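Local coordinates for protein coenzyme A transferase (Yersinia pestis, PDB 3QLI) that probably transfers coenzyme A between an acyl-CoA thioester and a free carboxylate such as acetate, at residues M44-A49 / Y74-K79; E50-L55 / A78-D83; H226-L231 / R377-T382; L231-A236 / N331-N336; M184-G189 / L306-A311. All blocks are in the same frame, centred on the assembly; numbering follows the deposited sequence.

Overall arrangement
Following the chain from the N terminus, contacts 1 and 2 close first. Both join the segment after strand 41-44 to the one after strand 70-74, and they share Ala78 and Lys79. Strands 41-44, 70-74 and 175-180 belong to one parallel sheet, and contact 5 opens at 184-189, beyond the last of them. Contact 3 opens on helix 220-230, and contact 4 follows at once, sharing Leu231. Contact 5 closes at 306-311 and so crosses both, linking the N-terminal and C-terminal acetyl-CoA hydrolase/transferase domains. Contact 4 closes on strand 332-337, nested inside contact 3, which closes on neighbouring strand 377-381. Contacts 2 and 3 lie about 35 Å apart between centres.

Contact 1. Residues M44-A49 / Y74-K79; sequences MGMFAA and YFETAK
Met46 runs along Phe75 and Glu76. Its CB meets the Phe75 carbonyl oxygen and CB of Glu76. CG touches Phe75 O and, more loosely, Phe75 CB. The chain runs on to SD and then bends (chi3 68°). Met46 CE ends 3.5 Å from Glu76 CB and 3.8 Å from Phe75 CB. The next residue makes the one hydrogen bond of the contact. Phe47 N donates to Glu76 O at 2.9 Å, in the carbonyl plane but bent (135° at the hydrogen). The Phe47 ring reaches Ala78, with CD1 3.7 Å from Ala78 CB. At the other end, Met44 lies alongside Tyr74 and brings its CE 3.7 Å from Tyr74 CG. The Tyr74 hydroxyl is hydrogen-bonded to Glu105.

These two loops follow neighbouring parallel strands, 41-44 and 70-74, at the C-terminal edge of the sheet, where alpha/beta folds usually place their active sites. Glu76 binds coenzyme A, and the side chain of Met46 is about 6 Å from that of Glu264, the covalent coenzyme A site. The bond from Phe47 N and the Met46 methyl against Glu76 CB hold the Glu76 backbone, consistent with a set position for this coenzyme A-binding residue.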
# COMPACT_ATOMS: atom_id res chain seq x y z
N MET A 44 -6.30 -24.73 -4.84
CA MET A 44 -5.96 -25.70 -3.81
C MET A 44 -5.38 -24.95 -2.62
O MET A 44 -5.08 -23.76 -2.72
CB MET A 44 -4.92 -26.69 -4.34
CG MET A 44 -3.68 -25.99 -4.90
SD MET A 44 -2.50 -27.18 -5.60
CE MET A 44 -1.33 -26.07 -6.39
N GLY A 45 -5.21 -25.66 -1.51
CA GLY A 45 -4.63 -25.08 -0.32
C GLY A 45 -3.17 -24.71 -0.51
O GLY A 45 -2.55 -25.07 -1.52
N MET A 46 -2.61 -24.01 0.46
CA MET A 46 -1.22 -23.57 0.41
C MET A 46 -0.22 -24.53 1.05
O MET A 46 -0.47 -25.06 2.13
CB MET A 46 -1.07 -22.21 1.09
CG MET A 46 -1.95 -21.11 0.56
SD MET A 46 -1.78 -19.60 1.55
CE MET A 46 -0.11 -19.12 1.15
N PHE A 47 0.91 -24.76 0.39
CA PHE A 47 1.97 -25.58 0.96
C PHE A 47 1.57 -27.01 1.35
O PHE A 47 1.17 -27.81 0.51
CB PHE A 47 2.67 -24.88 2.13
CG PHE A 47 4.06 -25.37 2.39
CD1 PHE A 47 5.03 -25.30 1.40
CD2 PHE A 47 4.40 -25.92 3.61
CE1 PHE A 47 6.31 -25.76 1.63
CE2 PHE A 47 5.68 -26.39 3.84
CZ PHE A 47 6.64 -26.31 2.85
N ALA A 48 1.69 -27.29 2.64
CA ALA A 48 1.39 -28.60 3.21
C ALA A 48 -0.07 -28.95 2.94
O ALA A 48 -0.45 -30.12 2.94
CB ALA A 48 1.67 -28.61 4.70
N ALA A 49 -0.88 -27.92 2.74
CA ALA A 49 -2.30 -28.06 2.42
C ALA A 49 -2.55 -28.74 1.06
O ALA A 49 -3.60 -29.33 0.86
CB ALA A 49 -3.00 -26.71 2.48
N TYR A 74 -3.25 -20.48 -7.47
CA TYR A 74 -2.73 -20.95 -6.18
C TYR A 74 -1.58 -20.09 -5.66
O TYR A 74 -0.98 -19.33 -6.42
CB TYR A 74 -2.24 -22.40 -6.35
CG TYR A 74 -1.03 -22.48 -7.25
CD1 TYR A 74 0.25 -22.58 -6.72
CD2 TYR A 74 -1.17 -22.41 -8.63
CE1 TYR A 74 1.36 -22.63 -7.55
CE2 TYR A 74 -0.05 -22.45 -9.47
CZ TYR A 74 1.20 -22.56 -8.93
OH TYR A 74 2.31 -22.58 -9.76
N PHE A 75 -1.27 -20.27 -4.37
CA PHE A 75 -0.21 -19.57 -3.66
C PHE A 75 0.66 -20.57 -2.89
O PHE A 75 0.20 -21.65 -2.54
CB PHE A 75 -0.80 -18.64 -2.60
CG PHE A 75 -1.41 -17.38 -3.13
CD1 PHE A 75 -0.68 -16.21 -3.19
CD2 PHE A 75 -2.74 -17.36 -3.53
CE1 PHE A 75 -1.25 -15.04 -3.66
CE2 PHE A 75 -3.31 -16.19 -4.00
CZ PHE A 75 -2.57 -15.03 -4.06
N GLU A 76 1.91 -20.19 -2.60
CA GLU A 76 2.80 -21.04 -1.80
C GLU A 76 3.01 -22.49 -2.23
O GLU A 76 2.64 -23.42 -1.52
CB GLU A 76 2.42 -20.97 -0.32
CG GLU A 76 3.60 -21.17 0.63
CD GLU A 76 4.73 -20.18 0.39
OE1 GLU A 76 4.45 -19.04 -0.02
OE2 GLU A 76 5.90 -20.55 0.62
N THR A 77 3.59 -22.68 -3.41
CA THR A 77 3.84 -24.01 -3.96
C THR A 77 4.77 -24.90 -3.13
O THR A 77 5.71 -24.43 -2.49
CB THR A 77 4.46 -23.91 -5.37
OG1 THR A 77 4.00 -22.72 -6.01
CG2 THR A 77 4.08 -25.12 -6.21
N ALA A 78 4.49 -26.20 -3.16
CA ALA A 78 5.27 -27.21 -2.45
C ALA A 78 5.66 -28.31 -3.42
O ALA A 78 5.05 -28.45 -4.48
CB ALA A 78 4.47 -27.78 -1.29
N LYS A 79 6.61 -29.15 -3.02
CA LYS A 79 7.12 -30.20 -3.88
C LYS A 79 5.98 -31.10 -4.34
O LYS A 79 6.04 -31.65 -5.44
CB LYS A 79 8.17 -31.03 -3.14
CG LYS A 79 8.83 -32.09 -4.00
CD LYS A 79 10.05 -32.69 -3.31
CE LYS A 79 10.60 -33.87 -4.09
NZ LYS A 79 10.80 -33.54 -5.52

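Contact 2. Residues E50-L55 / A78-D83; sequences EPPALL and AKIAGD
Glu50 points its carboxylate at the first turn of helix 79-83. Ala78 is the N-cap of this helix. Ala78 N gives a weak, forked hydrogen bond to both carboxylate oxygens, 3.3 Å to Glu50 OE1 and 3.3 Å to Glu50 OE2. Ala81 N adds a third weak bond, 3.2 Å to Glu50 OE1, while it also bonds weakly to Ala78 O within its own turn. OE1 therefore has two amide donors and OE2 one. The straight Glu50 chain (chi2 176°) carries the carboxylate across to these amides. The fit is close, with Glu50 OE1 3.1 Å from Ala81 CB.

Beside the carboxylate, the contact is apolar. Ile80 CG2 lies 3.4 Å from Pro52 CA, and Leu55 CD1 touches the same methyl, its side chain crossing that of Ile80 at about a right angle. Lys79 NZ forms a salt bridge at 2.8 Å with Asp83 OD2, which accepts with its syn lone pair.

The starts of helices 52-63 and 79-83 thus meet near Glu76 of the coenzyme A site. At the start of helix 52-63, Ala53 N and Leu54 N donate to the carboxylate of Glu179, from strand 175-180. The amides of helix 79-83 would probably favour a negatively charged Glu50 despite its burial.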
# COMPACT_ATOMS: atom_id res chain seq x y z
N GLU A 50 -1.61 -28.63 0.12
CA GLU A 50 -1.79 -29.23 -1.20
C GLU A 50 -2.01 -30.73 -0.98
O GLU A 50 -1.30 -31.36 -0.21
CB GLU A 50 -0.56 -28.99 -2.08
CG GLU A 50 -0.22 -27.51 -2.28
CD GLU A 50 1.05 -27.30 -3.09
OE1 GLU A 50 1.87 -28.23 -3.19
OE2 GLU A 50 1.24 -26.18 -3.62
N PRO A 51 -3.01 -31.30 -1.66
CA PRO A 51 -3.36 -32.71 -1.44
C PRO A 51 -2.66 -33.69 -2.40
O PRO A 51 -3.02 -33.74 -3.58
CB PRO A 51 -4.89 -32.71 -1.63
CG PRO A 51 -5.13 -31.62 -2.62
CD PRO A 51 -4.05 -30.57 -2.41
N PRO A 52 -1.68 -34.46 -1.91
CA PRO A 52 -0.84 -35.27 -2.80
C PRO A 52 -1.57 -36.34 -3.60
O PRO A 52 -1.23 -36.54 -4.75
CB PRO A 52 0.18 -35.92 -1.85
CG PRO A 52 -0.45 -35.82 -0.48
CD PRO A 52 -1.20 -34.51 -0.51
N ALA A 53 -2.55 -37.01 -3.01
CA ALA A 53 -3.22 -38.08 -3.76
C ALA A 53 -4.13 -37.52 -4.85
O ALA A 53 -4.19 -38.04 -5.97
CB ALA A 53 -4.00 -39.00 -2.81
N LEU A 54 -4.83 -36.43 -4.52
CA LEU A 54 -5.71 -35.76 -5.49
C LEU A 54 -4.87 -35.15 -6.60
O LEU A 54 -5.24 -35.24 -7.77
CB LEU A 54 -6.56 -34.68 -4.80
CG LEU A 54 -7.65 -35.21 -3.85
CD1 LEU A 54 -8.33 -34.05 -3.09
CD2 LEU A 54 -8.69 -36.04 -4.61
N LEU A 55 -3.76 -34.53 -6.26
CA LEU A 55 -2.92 -33.90 -7.28
C LEU A 55 -2.22 -34.94 -8.17
O LEU A 55 -2.05 -34.71 -9.37
CB LEU A 55 -1.89 -32.96 -6.64
CG LEU A 55 -2.55 -31.73 -6.00
CD1 LEU A 55 -1.48 -30.87 -5.33
CD2 LEU A 55 -3.34 -30.90 -7.01
N ALA A 78 4.49 -26.20 -3.16
CA ALA A 78 5.27 -27.21 -2.45
C ALA A 78 5.66 -28.31 -3.42
O ALA A 78 5.05 -28.45 -4.48
CB ALA A 78 4.47 -27.78 -1.29
N LYS A 79 6.61 -29.15 -3.02
CA LYS A 79 7.12 -30.20 -3.88
C LYS A 79 5.98 -31.10 -4.34
O LYS A 79 6.04 -31.65 -5.44
CB LYS A 79 8.17 -31.03 -3.14
CG LYS A 79 8.83 -32.09 -4.00
CD LYS A 79 10.05 -32.69 -3.31
CE LYS A 79 10.60 -33.87 -4.09
NZ LYS A 79 10.80 -33.54 -5.52
N ILE A 80 4.95 -31.24 -3.53
CA ILE A 80 3.84 -32.09 -3.92
C ILE A 80 3.25 -31.57 -5.23
O ILE A 80 3.01 -32.34 -6.15
CB ILE A 80 2.73 -32.06 -2.86
CG1 ILE A 80 3.25 -32.59 -1.52
CG2 ILE A 80 1.51 -32.85 -3.33
CD1 ILE A 80 2.49 -32.06 -0.33
N ALA A 81 3.03 -30.26 -5.31
CA ALA A 81 2.50 -29.65 -6.54
C ALA A 81 3.48 -29.69 -7.72
O ALA A 81 3.10 -29.99 -8.85
CB ALA A 81 2.04 -28.23 -6.27
N GLY A 82 4.75 -29.39 -7.44
CA GLY A 82 5.77 -29.37 -8.47
C GLY A 82 5.99 -30.72 -9.11
O GLY A 82 6.17 -30.84 -10.32
N ASP A 83 5.99 -31.74 -8.27
CA ASP A 83 6.18 -33.13 -8.69
C ASP A 83 5.05 -33.69 -9.56
O ASP A 83 5.29 -34.54 -10.41
CB ASP A 83 6.44 -34.03 -7.48
CG ASP A 83 7.84 -33.85 -6.93
OD1 ASP A 83 8.63 -33.11 -7.55
OD2 ASP A 83 8.15 -34.44 -5.87

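Contact 3. Residues H226-L231 / R377-T382; sequences HIIADL and RSIIAT
Ile379 stands at the apolar centre, touched by Ile228 of the helix and Leu231 just after it. Here helix 220-230 packs on one face of the mixed sheet in the C-terminal half, a Rossmann-like alpha/beta layer. Strand 377-381 turns Arg377, Ile379 and Ala381 to the helix. The alternate residues Ser378 and Ile380 face helix 363-372 on the other side of the sheet.

Ile379 CD1 is the main point of touch. It lies 3.8 Å from Leu231 CD1 and 4.1 Å from Ile228 CG2. Both side chains pass Ile379 at a slant. CG1 of Ile379 points on from CB beside its own backbone N (chi1 -64°), which sends CG1 toward Leu231, with Ile379 CD1 against Leu231 CB and CD1. Further along the strand, Ile228 CD1 rests on Ala381 CB at 4.0 Å. Val413 of the next strand touches both Ile379 and Ala381, and Val249 of helix 244-252 touches Ile228.

Outward, the layer ends at Arg377. Its chain is extended from CG to NE and runs past the end of the helix. Leu231 CD2 lies over one face of the guanidinium. Leu231 N bonds to Ile228 O. The carbonyl of Leu231 then takes a bond from Arg377 NH1 at 2.7 Å. The oxygen lies in the guanidinium plane, but NH1 stands 45° out of the carbonyl plane.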
# COMPACT_ATOMS: atom_id res chain seq x y z
N HIS A 226 20.14 -10.25 17.64
CA HIS A 226 20.22 -9.42 18.84
C HIS A 226 19.76 -7.98 18.63
O HIS A 226 19.13 -7.39 19.50
CB HIS A 226 21.60 -9.49 19.49
CG HIS A 226 21.84 -10.78 20.20
ND1 HIS A 226 22.41 -11.87 19.58
CD2 HIS A 226 21.50 -11.19 21.45
CE1 HIS A 226 22.47 -12.88 20.44
NE2 HIS A 226 21.92 -12.49 21.58
N ILE A 227 20.07 -7.40 17.47
CA ILE A 227 19.61 -6.04 17.20
C ILE A 227 18.07 -6.05 17.12
O ILE A 227 17.39 -5.18 17.67
CB ILE A 227 20.19 -5.52 15.89
CG1 ILE A 227 21.72 -5.44 15.99
CG2 ILE A 227 19.59 -4.16 15.53
CD1 ILE A 227 22.39 -5.45 14.62
N ILE A 228 17.53 -7.03 16.42
CA ILE A 228 16.08 -7.16 16.31
C ILE A 228 15.46 -7.36 17.69
O ILE A 228 14.51 -6.67 18.06
CB ILE A 228 15.69 -8.33 15.39
CG1 ILE A 228 16.10 -8.01 13.96
CG2 ILE A 228 14.18 -8.62 15.49
CD1 ILE A 228 15.81 -9.11 12.97
N ALA A 229 16.01 -8.29 18.46
CA ALA A 229 15.45 -8.57 19.78
C ALA A 229 15.45 -7.32 20.67
O ALA A 229 14.55 -7.14 21.49
CB ALA A 229 16.19 -9.73 20.46
N ASP A 230 16.46 -6.47 20.52
CA ASP A 230 16.50 -5.24 21.31
C ASP A 230 15.33 -4.31 20.98
O ASP A 230 14.96 -3.46 21.79
CB ASP A 230 17.82 -4.49 21.08
CG ASP A 230 19.00 -5.12 21.80
OD1 ASP A 230 18.79 -6.04 22.63
OD2 ASP A 230 20.14 -4.68 21.54
N LEU A 231 14.75 -4.48 19.80
CA LEU A 231 13.63 -3.65 19.35
C LEU A 231 12.27 -4.25 19.70
O LEU A 231 11.23 -3.68 19.37
CB LEU A 231 13.71 -3.42 17.83
CG LEU A 231 14.92 -2.63 17.32
CD1 LEU A 231 15.05 -2.75 15.80
CD2 LEU A 231 14.81 -1.18 17.73
N ARG A 377 6.48 -1.38 15.56
CA ARG A 377 7.68 -1.25 14.73
C ARG A 377 7.68 -2.29 13.62
O ARG A 377 7.44 -3.48 13.87
CB ARG A 377 8.95 -1.46 15.57
CG ARG A 377 9.18 -0.43 16.66
CD ARG A 377 10.52 -0.64 17.37
NE ARG A 377 10.73 0.40 18.38
CZ ARG A 377 11.09 0.18 19.64
NH1 ARG A 377 11.32 -1.05 20.08
NH2 ARG A 377 11.22 1.21 20.48
N SER A 378 7.95 -1.84 12.40
CA SER A 378 8.20 -2.77 11.29
C SER A 378 9.71 -2.85 11.04
O SER A 378 10.38 -1.83 10.90
CB SER A 378 7.51 -2.29 10.01
OG SER A 378 8.14 -2.86 8.87
N ILE A 379 10.23 -4.07 11.01
CA ILE A 379 11.65 -4.31 10.80
C ILE A 379 11.83 -5.13 9.52
O ILE A 379 11.15 -6.15 9.31
CB ILE A 379 12.27 -5.10 11.97
CG1 ILE A 379 12.20 -4.26 13.26
CG2 ILE A 379 13.71 -5.50 11.65
CD1 ILE A 379 12.30 -5.07 14.54
N ILE A 380 12.73 -4.69 8.66
CA ILE A 380 13.10 -5.48 7.49
C ILE A 380 14.61 -5.68 7.60
O ILE A 380 15.35 -4.72 7.74
CB ILE A 380 12.74 -4.78 6.18
CG1 ILE A 380 11.20 -4.73 6.03
CG2 ILE A 380 13.39 -5.50 5.01
CD1 ILE A 380 10.71 -3.88 4.84
N ALA A 381 15.04 -6.94 7.57
CA ALA A 381 16.43 -7.25 7.89
C ALA A 381 17.09 -8.03 6.77
O ALA A 381 16.44 -8.84 6.10
CB ALA A 381 16.50 -8.05 9.19
N THR A 382 18.39 -7.81 6.58
CA THR A 382 19.16 -8.65 5.67
C THR A 382 20.63 -8.61 6.08
O THR A 382 21.09 -7.59 6.60
CB THR A 382 19.08 -8.15 4.21
OG1 THR A 382 19.94 -8.94 3.37
CG2 THR A 382 19.50 -6.69 4.12

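Contact 4. Residues L231-A236 / N331-N336; sequences LVPDGA and NVVSIN
Pro233 and Ala236 meet Val333 in a loop-to-strand contact at the N-terminal end of two inner strands of the mixed sheet in the C-terminal half. The loop leads from helix 220-230 into strand 237-240. That strand runs parallel to strand 332-337, so the contact lies where the two strands begin.

The loop is shaped by a type II beta turn from Pro233 to Ala236, closed by Ala236 N bonding to Pro233 O at 3.1 Å. Gly235 takes the positive phi (80°) that this turn asks for. The turn lays apolar groups on Val333. Val333 CG2 meets Ala236 CB at 3.9 Å and also touches Pro233 CD. The other branch, CG1, stands anti to the backbone N of Val333 (chi1 178°) and meets Val232 CG2 at 4.0 Å. The two valines slant across each other.

The polar end is at Asn331. Its carbonyl oxygen receives a CA-H...O contact from Ala236 CA at 3.3 Å. Water 1 bridges the side chain to the turn. It accepts from Asn331 ND2 at 2.7 Å and donates to Gly235 O at 2.7 Å.

Just beyond the loop, Cys237 forms the backbone bonds of strand pairing with Asn331 and Val333. Val333 also packs on Ile379 of strand 377-381, and Val232 on Leu238 of strand 237-240. Ser334 faces the other way, onto helix 363-372.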
# COMPACT_ATOMS: atom_id res chain seq x y z
N LEU A 231 14.75 -4.48 19.80
CA LEU A 231 13.63 -3.65 19.35
C LEU A 231 12.27 -4.25 19.70
O LEU A 231 11.23 -3.68 19.37
CB LEU A 231 13.71 -3.42 17.83
CG LEU A 231 14.92 -2.63 17.32
CD1 LEU A 231 15.05 -2.75 15.80
CD2 LEU A 231 14.81 -1.18 17.73
N VAL A 232 12.28 -5.41 20.36
CA VAL A 232 11.05 -6.06 20.82
C VAL A 232 10.86 -5.84 22.32
O VAL A 232 11.64 -6.34 23.13
CB VAL A 232 11.09 -7.57 20.55
CG1 VAL A 232 9.78 -8.20 20.94
CG2 VAL A 232 11.39 -7.84 19.07
N PRO A 233 9.81 -5.10 22.70
CA PRO A 233 9.53 -4.89 24.13
C PRO A 233 8.72 -6.04 24.74
O PRO A 233 8.10 -6.78 23.98
CB PRO A 233 8.69 -3.62 24.13
CG PRO A 233 8.00 -3.62 22.80
CD PRO A 233 8.93 -4.30 21.83
N ASP A 234 8.71 -6.20 26.06
CA ASP A 234 7.72 -7.11 26.65
C ASP A 234 6.34 -6.67 26.14
O ASP A 234 6.10 -5.48 25.88
CB ASP A 234 7.75 -7.09 28.19
CG ASP A 234 8.94 -7.86 28.79
OD1 ASP A 234 9.38 -8.89 28.23
OD2 ASP A 234 9.42 -7.43 29.85
N GLY A 235 5.43 -7.62 25.97
CA GLY A 235 4.08 -7.30 25.54
C GLY A 235 3.99 -7.09 24.03
O GLY A 235 2.91 -6.82 23.52
N ALA A 236 5.11 -7.21 23.33
CA ALA A 236 5.10 -7.09 21.86
C ALA A 236 4.17 -8.12 21.21
O ALA A 236 4.04 -9.25 21.68
CB ALA A 236 6.51 -7.22 21.30
N ASN A 331 1.93 -2.31 20.21
CA ASN A 331 3.29 -2.83 20.26
C ASN A 331 3.51 -3.98 19.28
O ASN A 331 4.24 -4.91 19.56
CB ASN A 331 3.64 -3.28 21.69
CG ASN A 331 3.55 -2.14 22.70
OD1 ASN A 331 4.18 -1.09 22.53
ND2 ASN A 331 2.76 -2.33 23.74
N VAL A 332 2.87 -3.90 18.12
CA VAL A 332 3.16 -4.86 17.06
C VAL A 332 4.63 -4.77 16.70
O VAL A 332 5.19 -3.67 16.58
CB VAL A 332 2.30 -4.59 15.81
CG1 VAL A 332 2.77 -5.47 14.64
CG2 VAL A 332 0.82 -4.85 16.12
N VAL A 333 5.27 -5.92 16.55
CA VAL A 333 6.59 -5.95 15.93
C VAL A 333 6.53 -6.90 14.76
O VAL A 333 6.27 -8.09 14.93
CB VAL A 333 7.70 -6.39 16.89
CG1 VAL A 333 9.03 -6.43 16.14
CG2 VAL A 333 7.79 -5.42 18.09
N SER A 334 6.72 -6.35 13.56
CA SER A 334 6.76 -7.12 12.33
C SER A 334 8.21 -7.33 11.93
O SER A 334 8.96 -6.37 11.78
CB SER A 334 6.04 -6.37 11.21
OG SER A 334 6.38 -6.92 9.94
N ILE A 335 8.60 -8.59 11.77
CA ILE A 335 9.97 -8.92 11.39
C ILE A 335 9.97 -9.68 10.07
O ILE A 335 9.55 -10.84 10.01
CB ILE A 335 10.66 -9.77 12.48
CG1 ILE A 335 10.70 -8.99 13.80
CG2 ILE A 335 12.07 -10.19 12.03
CD1 ILE A 335 10.83 -9.87 15.05
N ASN A 336 10.42 -9.01 9.02
CA ASN A 336 10.46 -9.58 7.68
C ASN A 336 11.88 -9.53 7.12
O ASN A 336 12.68 -8.71 7.53
CB ASN A 336 9.55 -8.79 6.75
CG ASN A 336 8.09 -9.04 7.04
OD1 ASN A 336 7.65 -10.19 7.08
ND2 ASN A 336 7.33 -7.98 7.27
O HOH W 1 1.47 -4.63 24.27

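Contact 5. Residues M184-G189 / L306-A311; sequences MPRVQG and LNDHPA
Asn307 swings its CG to the far side of CB from its own N (chi1 -168°), and this turns the amide oxygen to the backbone of Arg186. Arg186 N donates to Asn307 OD1 at 2.8 Å in a nearly straight bond (175°). The residue is held at its carbonyl as well, as Asp308 N donates to Arg186 O at 2.8 Å. Arg186 in turn is extended to CG and CD and bends at chi3. Its chain lies alongside Asp308, with CD 3.5 Å from Asp308 OD1. The guanidinium and carboxylate planes are nearly parallel (18° apart). Their charged ends come no closer than Arg186 NH1 to Asp308 OD2, 4.4 Å, too far for a salt bridge.

The residues 306-309 form a type II beta turn at the end of helix 300-306. The turn docks on a loop that follows strand 175-180, so the contact links the N-terminal and C-terminal acetyl-CoA hydrolase/transferase domains. Leu306 CB packs against Pro185 CB and, at 4.0 Å, Val187 CG2. Ser158 OG bonds to Val187 N nearby.

Two waters serve the exposed side. Water 2 accepts from Gln188 N and donates to His309 O, 2.8 Å from each. Water 3 accepts from Gln188 NE2 and donates to Asp308 OD1.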
# COMPACT_ATOMS: atom_id res chain seq x y z
N MET A 184 -2.77 -34.41 9.43
CA MET A 184 -3.18 -33.00 9.42
C MET A 184 -3.80 -32.65 10.77
O MET A 184 -4.78 -33.25 11.18
CB MET A 184 -4.20 -32.72 8.30
CG MET A 184 -4.62 -31.25 8.22
SD MET A 184 -3.27 -30.12 7.81
CE MET A 184 -3.17 -30.32 6.03
N PRO A 185 -3.21 -31.68 11.49
CA PRO A 185 -3.77 -31.33 12.80
C PRO A 185 -5.19 -30.75 12.72
O PRO A 185 -5.54 -30.07 11.75
CB PRO A 185 -2.79 -30.28 13.33
CG PRO A 185 -2.14 -29.70 12.08
CD PRO A 185 -2.00 -30.90 11.17
N ARG A 186 -5.98 -31.02 13.75
CA ARG A 186 -7.30 -30.43 13.91
C ARG A 186 -7.12 -29.07 14.56
O ARG A 186 -6.94 -28.96 15.78
CB ARG A 186 -8.18 -31.33 14.77
CG ARG A 186 -9.62 -30.84 14.90
CD ARG A 186 -10.46 -31.82 15.72
NE ARG A 186 -10.91 -32.98 14.95
CZ ARG A 186 -10.19 -34.08 14.73
NH1 ARG A 186 -8.95 -34.18 15.20
NH2 ARG A 186 -10.71 -35.08 14.03
N VAL A 187 -7.16 -28.02 13.75
CA VAL A 187 -6.87 -26.67 14.22
C VAL A 187 -8.15 -25.87 14.40
O VAL A 187 -9.04 -25.92 13.56
CB VAL A 187 -5.94 -25.96 13.22
CG1 VAL A 187 -5.81 -24.48 13.56
CG2 VAL A 187 -4.57 -26.66 13.22
N GLN A 188 -8.25 -25.14 15.51
CA GLN A 188 -9.39 -24.26 15.74
C GLN A 188 -9.17 -22.93 15.04
O GLN A 188 -8.05 -22.42 14.99
CB GLN A 188 -9.60 -24.02 17.25
CG GLN A 188 -9.95 -25.29 18.02
CD GLN A 188 -9.92 -25.11 19.54
OE1 GLN A 188 -9.87 -23.98 20.04
NE2 GLN A 188 -9.94 -26.22 20.27
N GLY A 189 -10.24 -22.36 14.51
CA GLY A 189 -10.12 -21.08 13.85
C GLY A 189 -11.40 -20.60 13.23
O GLY A 189 -12.41 -21.32 13.22
N LEU A 306 0.07 -28.32 16.97
CA LEU A 306 -1.10 -27.49 16.68
C LEU A 306 -2.39 -28.22 16.94
O LEU A 306 -3.44 -27.60 17.10
CB LEU A 306 -1.10 -27.02 15.22
CG LEU A 306 0.21 -26.40 14.73
CD1 LEU A 306 0.06 -25.99 13.26
CD2 LEU A 306 0.59 -25.21 15.60
N ASN A 307 -2.33 -29.55 16.97
CA ASN A 307 -3.54 -30.35 17.07
C ASN A 307 -4.35 -30.04 18.32
O ASN A 307 -3.88 -30.24 19.43
CB ASN A 307 -3.18 -31.84 17.00
CG ASN A 307 -4.40 -32.72 16.82
OD1 ASN A 307 -5.07 -32.67 15.78
ND2 ASN A 307 -4.70 -33.53 17.83
N ASP A 308 -5.57 -29.52 18.14
CA ASP A 308 -6.49 -29.30 19.26
C ASP A 308 -5.96 -28.35 20.30
O ASP A 308 -6.29 -28.47 21.48
CB ASP A 308 -6.81 -30.63 19.96
CG ASP A 308 -7.76 -31.49 19.16
OD1 ASP A 308 -8.73 -30.95 18.61
OD2 ASP A 308 -7.52 -32.72 19.08
N HIS A 309 -5.12 -27.41 19.89
CA HIS A 309 -4.56 -26.43 20.80
C HIS A 309 -5.57 -25.32 21.02
O HIS A 309 -5.95 -24.65 20.05
CB HIS A 309 -3.29 -25.83 20.21
CG HIS A 309 -2.40 -25.20 21.23
ND1 HIS A 309 -2.85 -24.23 22.11
CD2 HIS A 309 -1.09 -25.40 21.52
CE1 HIS A 309 -1.85 -23.87 22.90
NE2 HIS A 309 -0.78 -24.56 22.56
N PRO A 310 -5.99 -25.09 22.27
CA PRO A 310 -7.06 -24.12 22.55
C PRO A 310 -6.60 -22.67 22.54
O PRO A 310 -7.43 -21.76 22.63
CB PRO A 310 -7.53 -24.48 23.97
CG PRO A 310 -6.79 -25.75 24.34
CD PRO A 310 -5.58 -25.82 23.48
N ALA A 311 -5.29 -22.45 22.44
CA ALA A 311 -4.75 -21.09 22.42
C ALA A 311 -4.12 -20.70 21.09
O ALA A 311 -3.41 -19.71 21.00
CB ALA A 311 -3.74 -20.89 23.56
O HOH W 2 -6.05 -25.01 17.29
O HOH W 3 -10.09 -28.88 18.78